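Local coordinates for cytolethal distending toxin protein C (Haemophilus ducreyi, PDB 1SR4) that probably acts as a carbohydrate-binding, ricin-like lectin subunit of a tripartite bacterial genotoxin, assembled with the CdtA and CdtB chains, at residues T100-K108 with F138-I146; Y56-L65 with I107-C115. All blocks are in the same frame, centred on the assembly; numbering follows the deposited sequence.

Contact 1: residues T100-K108 with F138-I146; sequences TNTGAFLIK and FSLAYQWGI
F105 and W144 form a single antiparallel, hydrogen-bonded bridge where strands 105-108 and 144-146 cross steeply, at 101° between their N-to-C directions, consistent with the closure of a beta-trefoil barrel. Two bonds close the pair: F105 N reaches W144 O at 3.0 Å and W144 N reaches F105 O at 2.8 Å. Three apolar pairs cross at about right angles. I146 CD1 is 3.3 Å from F105 CD2, a close apolar contact. L106 has its CB pointing away, but a chi1 of -102°, off the usual staggered values, goes with an end that turns back, so that CD2 lies over the centre of the F138 ring as a CH-pi contact, 3.5 Å from the centroid. I107 CD1 comes within 3.8 Å of W144 CG, near the root of the indole; W144 NE1 is held by I116 O. At the turn that precedes the strand, A104 CB packs against Q143 OE1, while Q143 NE2 hydrogen-bonds L200 O of the CdtA chain and also F138 O. T100 and T102 each form an ST turn there. Waters bridge the segments, joining G103 O with I146 N and I107 N with Y142 O; another accepts from T102 OG1 and donates to Q143 OE1, 2.7 Å from either oxygen.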
# COMPACT_ATOMS: atom_id res chain seq x y z
N THR C 100 -11.27 -1.93 -7.37
CA THR C 100 -11.79 -3.28 -7.61
C THR C 100 -11.25 -4.25 -6.55
O THR C 100 -10.39 -3.88 -5.75
CB THR C 100 -11.33 -3.84 -8.98
OG1 THR C 100 -9.92 -4.11 -8.93
CG2 THR C 100 -11.62 -2.85 -10.08
N ASN C 101 -11.74 -5.49 -6.58
CA ASN C 101 -11.27 -6.48 -5.61
C ASN C 101 -9.89 -7.02 -5.95
O ASN C 101 -9.37 -7.88 -5.21
CB ASN C 101 -12.27 -7.66 -5.49
CG ASN C 101 -12.49 -8.42 -6.81
OD1 ASN C 101 -12.14 -7.96 -7.90
ND2 ASN C 101 -13.11 -9.61 -6.70
N THR C 102 -9.28 -6.56 -7.04
CA THR C 102 -7.93 -7.05 -7.37
C THR C 102 -6.82 -6.02 -7.23
O THR C 102 -5.64 -6.38 -7.25
CB THR C 102 -7.82 -7.59 -8.81
OG1 THR C 102 -7.84 -6.50 -9.73
CG2 THR C 102 -8.95 -8.57 -9.13
N GLY C 103 -7.19 -4.74 -7.09
CA GLY C 103 -6.16 -3.71 -7.00
C GLY C 103 -6.02 -3.01 -8.34
O GLY C 103 -5.32 -2.00 -8.47
N ALA C 104 -6.64 -3.57 -9.37
CA ALA C 104 -6.66 -2.93 -10.68
C ALA C 104 -7.73 -1.86 -10.54
O ALA C 104 -8.55 -1.91 -9.61
CB ALA C 104 -7.07 -3.92 -11.74
N PHE C 105 -7.75 -0.91 -11.47
CA PHE C 105 -8.75 0.15 -11.47
C PHE C 105 -9.45 0.21 -12.80
O PHE C 105 -8.88 -0.14 -13.85
CB PHE C 105 -8.10 1.53 -11.23
CG PHE C 105 -7.55 1.69 -9.86
CD1 PHE C 105 -8.38 2.14 -8.82
CD2 PHE C 105 -6.25 1.31 -9.57
CE1 PHE C 105 -7.91 2.19 -7.50
CE2 PHE C 105 -5.77 1.36 -8.25
CZ PHE C 105 -6.61 1.80 -7.22
N LEU C 106 -10.71 0.65 -12.73
CA LEU C 106 -11.49 0.92 -13.92
C LEU C 106 -11.32 2.43 -13.94
O LEU C 106 -11.13 3.05 -12.89
CB LEU C 106 -12.97 0.58 -13.73
CG LEU C 106 -13.48 -0.72 -14.33
CD1 LEU C 106 -12.88 -1.87 -13.55
CD2 LEU C 106 -15.02 -0.78 -14.27
N ILE C 107 -11.34 3.05 -15.11
CA ILE C 107 -11.21 4.50 -15.16
C ILE C 107 -12.30 5.09 -16.04
O ILE C 107 -12.43 4.72 -17.21
CB ILE C 107 -9.85 4.96 -15.73
CG1 ILE C 107 -8.70 4.37 -14.90
CG2 ILE C 107 -9.78 6.49 -15.72
CD1 ILE C 107 -7.31 4.73 -15.42
N LYS C 108 -13.10 5.99 -15.47
CA LYS C 108 -14.15 6.63 -16.25
C LYS C 108 -13.83 8.10 -16.43
O LYS C 108 -13.00 8.65 -15.69
CB LYS C 108 -15.51 6.49 -15.55
CG LYS C 108 -15.91 5.05 -15.30
CD LYS C 108 -17.42 4.87 -15.26
CE LYS C 108 -17.98 5.03 -13.87
NZ LYS C 108 -19.46 4.75 -13.87
N PHE C 138 -15.39 -7.26 -14.76
CA PHE C 138 -14.82 -6.75 -16.00
C PHE C 138 -13.55 -7.48 -16.46
O PHE C 138 -12.72 -7.88 -15.64
CB PHE C 138 -14.50 -5.26 -15.80
CG PHE C 138 -15.71 -4.41 -15.52
CD1 PHE C 138 -16.44 -3.85 -16.57
CD2 PHE C 138 -16.13 -4.17 -14.22
CE1 PHE C 138 -17.57 -3.06 -16.32
CE2 PHE C 138 -17.26 -3.38 -13.95
CZ PHE C 138 -17.98 -2.82 -15.00
N SER C 139 -13.40 -7.62 -17.77
CA SER C 139 -12.22 -8.26 -18.35
C SER C 139 -11.05 -7.26 -18.25
O SER C 139 -11.25 -6.08 -17.94
CB SER C 139 -12.46 -8.58 -19.82
OG SER C 139 -12.51 -7.37 -20.55
N LEU C 140 -9.84 -7.74 -18.53
CA LEU C 140 -8.64 -6.90 -18.48
C LEU C 140 -8.69 -5.69 -19.40
O LEU C 140 -7.99 -4.70 -19.17
CB LEU C 140 -7.39 -7.74 -18.81
CG LEU C 140 -7.09 -8.89 -17.84
CD1 LEU C 140 -6.06 -9.86 -18.44
CD2 LEU C 140 -6.55 -8.30 -16.53
N ALA C 141 -9.50 -5.74 -20.44
CA ALA C 141 -9.60 -4.61 -21.37
C ALA C 141 -10.05 -3.33 -20.67
O ALA C 141 -9.74 -2.23 -21.11
CB ALA C 141 -10.56 -4.96 -22.54
N TYR C 142 -10.77 -3.49 -19.55
CA TYR C 142 -11.29 -2.37 -18.77
C TYR C 142 -10.41 -2.02 -17.58
O TYR C 142 -10.69 -1.05 -16.89
CB TYR C 142 -12.66 -2.73 -18.18
CG TYR C 142 -13.75 -2.87 -19.19
CD1 TYR C 142 -14.68 -1.85 -19.36
CD2 TYR C 142 -13.83 -3.99 -20.00
CE1 TYR C 142 -15.68 -1.94 -20.33
CE2 TYR C 142 -14.82 -4.10 -20.96
CZ TYR C 142 -15.74 -3.08 -21.13
OH TYR C 142 -16.71 -3.18 -22.08
N GLN C 143 -9.38 -2.82 -17.36
CA GLN C 143 -8.51 -2.68 -16.20
C GLN C 143 -7.21 -1.95 -16.41
O GLN C 143 -6.53 -2.15 -17.41
CB GLN C 143 -8.21 -4.06 -15.63
CG GLN C 143 -9.46 -4.88 -15.27
CD GLN C 143 -9.06 -6.21 -14.67
OE1 GLN C 143 -8.08 -6.28 -13.92
NE2 GLN C 143 -9.82 -7.26 -14.97
N TRP C 144 -6.85 -1.14 -15.42
CA TRP C 144 -5.65 -0.33 -15.45
C TRP C 144 -4.79 -0.49 -14.21
O TRP C 144 -5.30 -0.62 -13.09
CB TRP C 144 -6.06 1.13 -15.61
CG TRP C 144 -6.78 1.32 -16.90
CD1 TRP C 144 -8.11 1.13 -17.14
CD2 TRP C 144 -6.17 1.56 -18.17
NE1 TRP C 144 -8.36 1.23 -18.50
CE2 TRP C 144 -7.19 1.49 -19.15
CE3 TRP C 144 -4.85 1.82 -18.57
CZ2 TRP C 144 -6.93 1.67 -20.52
CZ3 TRP C 144 -4.59 2.00 -19.93
CH2 TRP C 144 -5.63 1.92 -20.88
N GLY C 145 -3.48 -0.46 -14.39
CA GLY C 145 -2.58 -0.54 -13.25
C GLY C 145 -1.99 0.84 -13.02
O GLY C 145 -1.50 1.46 -13.96
N ILE C 146 -2.07 1.34 -11.79
CA ILE C 146 -1.48 2.63 -11.44
C ILE C 146 -0.20 2.13 -10.79
O ILE C 146 -0.19 1.75 -9.62
CB ILE C 146 -2.36 3.40 -10.41
CG1 ILE C 146 -3.63 3.94 -11.08
CG2 ILE C 146 -1.61 4.65 -9.90
CD1 ILE C 146 -4.45 2.91 -11.76
O HOH W 1 -6.79 -7.55 -11.97
O HOH W 2 -2.94 -0.99 -9.81
O HOH W 3 -11.92 1.33 -17.36

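Contact 2: residues Y56-L65 with I107-C115; sequences YEKLRDGGTL and IKDALLGFC
Two surface loops of the trefoil domain meet here: the 56-63 excursion, built from a type I turn (E57 to R60) and a type I' turn (R60 to G63), and the turn that follows strand 107-109. A110 is the apolar centre. Its CB sits over one face of the Y56 ring as a CH-pi contact, 4.0 Å from the centroid and displaced toward CG, and L65 CD2 approaches the same methyl. Farther out on that ring, CE1 touches L111 CD1, while Y56 OH is hydrogen-bonded to D91 OD1 and T90 OG1. L59 sends its CD1 methyl against the backbone of the second turn, 3.6 Å from L111 O. That turn is braced from within by D109, whose OD2 takes L112 N in an Asx motif and whose OD1 takes F114 N. Beyond this apolar patch the contact becomes polar. K108, bent at chi3 (-90°), brings NZ to D61 OD2 in a 3.0 Å salt bridge, on the anti side and 32° out of the carboxylate plane; S132 OG binds OD1 and V133 N binds OD2. L59 O receives two waters: one also donates to D109 O, and the other, 2.6 Å from L59 O, accepts from K108 NZ.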
# COMPACT_ATOMS: atom_id res chain seq x y z
N TYR C 56 -18.90 17.42 -11.17
CA TYR C 56 -19.10 16.09 -11.74
C TYR C 56 -19.58 15.07 -10.72
O TYR C 56 -19.34 13.86 -10.87
CB TYR C 56 -17.78 15.58 -12.37
CG TYR C 56 -17.14 16.54 -13.35
CD1 TYR C 56 -17.75 16.86 -14.56
CD2 TYR C 56 -15.93 17.16 -13.06
CE1 TYR C 56 -17.18 17.77 -15.46
CE2 TYR C 56 -15.34 18.08 -13.95
CZ TYR C 56 -15.98 18.38 -15.14
OH TYR C 56 -15.43 19.32 -16.00
N GLU C 57 -20.28 15.52 -9.68
CA GLU C 57 -20.72 14.57 -8.68
C GLU C 57 -21.84 13.62 -9.10
O GLU C 57 -21.91 12.50 -8.58
CB GLU C 57 -21.14 15.29 -7.39
CG GLU C 57 -19.98 15.97 -6.70
CD GLU C 57 -18.86 15.00 -6.34
OE1 GLU C 57 -19.10 14.13 -5.49
OE2 GLU C 57 -17.74 15.11 -6.92
N LYS C 58 -22.68 14.02 -10.04
CA LYS C 58 -23.78 13.15 -10.42
C LYS C 58 -23.38 11.78 -10.97
O LYS C 58 -24.03 10.79 -10.66
CB LYS C 58 -24.72 13.86 -11.41
CG LYS C 58 -24.33 13.79 -12.88
CD LYS C 58 -25.58 13.99 -13.76
CE LYS C 58 -25.28 13.79 -15.24
NZ LYS C 58 -24.35 14.82 -15.79
N LEU C 59 -22.30 11.72 -11.75
CA LEU C 59 -21.85 10.44 -12.30
C LEU C 59 -20.58 9.90 -11.66
O LEU C 59 -19.95 8.99 -12.20
CB LEU C 59 -21.65 10.59 -13.81
CG LEU C 59 -22.89 11.09 -14.57
CD1 LEU C 59 -22.57 11.27 -16.05
CD2 LEU C 59 -24.03 10.10 -14.39
N ARG C 60 -20.19 10.44 -10.50
CA ARG C 60 -18.96 9.99 -9.85
C ARG C 60 -19.00 8.52 -9.47
O ARG C 60 -17.97 7.86 -9.38
CB ARG C 60 -18.63 10.87 -8.64
CG ARG C 60 -17.29 10.52 -7.97
CD ARG C 60 -16.82 11.66 -7.07
NE ARG C 60 -17.72 11.89 -5.94
CZ ARG C 60 -17.81 11.08 -4.89
NH1 ARG C 60 -17.04 9.99 -4.84
NH2 ARG C 60 -18.62 11.37 -3.88
N ASP C 61 -20.20 8.00 -9.21
CA ASP C 61 -20.33 6.58 -8.94
C ASP C 61 -19.38 6.13 -7.82
O ASP C 61 -18.82 5.03 -7.87
CB ASP C 61 -20.04 5.84 -10.26
CG ASP C 61 -20.52 4.38 -10.26
OD1 ASP C 61 -21.37 4.02 -9.43
OD2 ASP C 61 -20.04 3.61 -11.13
N GLY C 62 -19.20 6.98 -6.82
CA GLY C 62 -18.34 6.63 -5.70
C GLY C 62 -16.84 6.48 -5.97
O GLY C 62 -16.12 5.99 -5.11
N GLY C 63 -16.37 6.90 -7.15
CA GLY C 63 -14.95 6.80 -7.43
C GLY C 63 -14.21 8.05 -6.98
O GLY C 63 -14.79 8.90 -6.29
N THR C 64 -12.94 8.17 -7.37
CA THR C 64 -12.12 9.32 -7.00
C THR C 64 -11.74 10.12 -8.24
O THR C 64 -11.12 9.60 -9.16
CB THR C 64 -10.81 8.87 -6.31
OG1 THR C 64 -11.13 8.13 -5.13
CG2 THR C 64 -9.94 10.09 -5.96
N LEU C 65 -12.10 11.40 -8.26
CA LEU C 65 -11.80 12.23 -9.42
C LEU C 65 -10.34 12.66 -9.43
O LEU C 65 -9.82 13.12 -8.42
CB LEU C 65 -12.74 13.46 -9.44
CG LEU C 65 -14.23 13.10 -9.45
CD1 LEU C 65 -15.05 14.37 -9.63
CD2 LEU C 65 -14.55 12.12 -10.58
N ILE C 107 -11.34 3.05 -15.11
CA ILE C 107 -11.21 4.50 -15.16
C ILE C 107 -12.30 5.09 -16.04
O ILE C 107 -12.43 4.72 -17.21
CB ILE C 107 -9.85 4.96 -15.73
CG1 ILE C 107 -8.70 4.37 -14.90
CG2 ILE C 107 -9.78 6.49 -15.72
CD1 ILE C 107 -7.31 4.73 -15.42
N LYS C 108 -13.10 5.99 -15.47
CA LYS C 108 -14.15 6.63 -16.25
C LYS C 108 -13.83 8.10 -16.43
O LYS C 108 -13.00 8.65 -15.69
CB LYS C 108 -15.51 6.49 -15.55
CG LYS C 108 -15.91 5.05 -15.30
CD LYS C 108 -17.42 4.87 -15.26
CE LYS C 108 -17.98 5.03 -13.87
NZ LYS C 108 -19.46 4.75 -13.87
N ASP C 109 -14.46 8.74 -17.42
CA ASP C 109 -14.27 10.17 -17.60
C ASP C 109 -15.34 10.77 -16.68
O ASP C 109 -16.41 10.17 -16.46
CB ASP C 109 -14.47 10.60 -19.07
CG ASP C 109 -15.90 10.42 -19.55
OD1 ASP C 109 -16.41 9.27 -19.53
OD2 ASP C 109 -16.52 11.43 -19.96
N ALA C 110 -15.05 11.93 -16.09
CA ALA C 110 -15.97 12.56 -15.17
C ALA C 110 -17.20 13.12 -15.84
O ALA C 110 -18.29 13.10 -15.27
CB ALA C 110 -15.26 13.66 -14.39
N LEU C 111 -17.04 13.63 -17.05
CA LEU C 111 -18.16 14.25 -17.76
C LEU C 111 -19.27 13.30 -18.23
O LEU C 111 -20.44 13.54 -17.95
CB LEU C 111 -17.66 15.03 -18.98
CG LEU C 111 -18.78 15.75 -19.76
CD1 LEU C 111 -19.26 16.96 -18.95
CD2 LEU C 111 -18.28 16.20 -21.10
N LEU C 112 -18.89 12.22 -18.91
CA LEU C 112 -19.87 11.29 -19.47
C LEU C 112 -20.11 10.00 -18.70
O LEU C 112 -21.12 9.32 -18.93
CB LEU C 112 -19.46 10.92 -20.90
CG LEU C 112 -19.28 12.07 -21.89
CD1 LEU C 112 -18.60 11.56 -23.16
CD2 LEU C 112 -20.63 12.69 -22.21
N GLY C 113 -19.17 9.65 -17.82
CA GLY C 113 -19.33 8.42 -17.08
C GLY C 113 -19.02 7.21 -17.96
O GLY C 113 -19.49 6.11 -17.67
N PHE C 114 -18.26 7.41 -19.03
CA PHE C 114 -17.87 6.32 -19.93
C PHE C 114 -16.59 5.70 -19.35
O PHE C 114 -15.92 6.32 -18.52
CB PHE C 114 -17.54 6.84 -21.33
CG PHE C 114 -18.74 7.19 -22.18
CD1 PHE C 114 -20.02 7.23 -21.64
CD2 PHE C 114 -18.58 7.51 -23.52
CE1 PHE C 114 -21.11 7.60 -22.43
CE2 PHE C 114 -19.66 7.87 -24.32
CZ PHE C 114 -20.93 7.92 -23.76
N CYS C 115 -16.24 4.49 -19.80
CA CYS C 115 -15.05 3.79 -19.32
C CYS C 115 -13.91 3.80 -20.34
O CYS C 115 -14.13 3.68 -21.53
CB CYS C 115 -15.37 2.31 -19.03
SG CYS C 115 -16.46 1.92 -17.62
O HOH W 4 -20.99 14.73 -15.73
O HOH W 5 -17.56 9.31 -13.97
O HOH W 6 -20.89 7.11 -13.71

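Strand 105-109 serves both contacts, and the shared residues I107 and K108 divide their side chains between them: I107 points into contact 1, K108 into contact 2. Contact 1 is almost wholly buried and joins strand to strand; contact 2 is partly buried and joins mainly loops, with K108 and L65 from the adjoining strands. Each has a methyl over a ring and bridging waters, but contact 1 adds paired backbone bonds and contact 2 a salt bridge. Their centres lie 14 Å apart, yet they meet where Y142 CD1 packs on C115 CB, next to the C115-C129 disulfide. Both reach the CdtA chain, contact 1 more extensively: F138 extends a beta ladder into it, whereas in contact 2 D61 O bonds N206 of that chain.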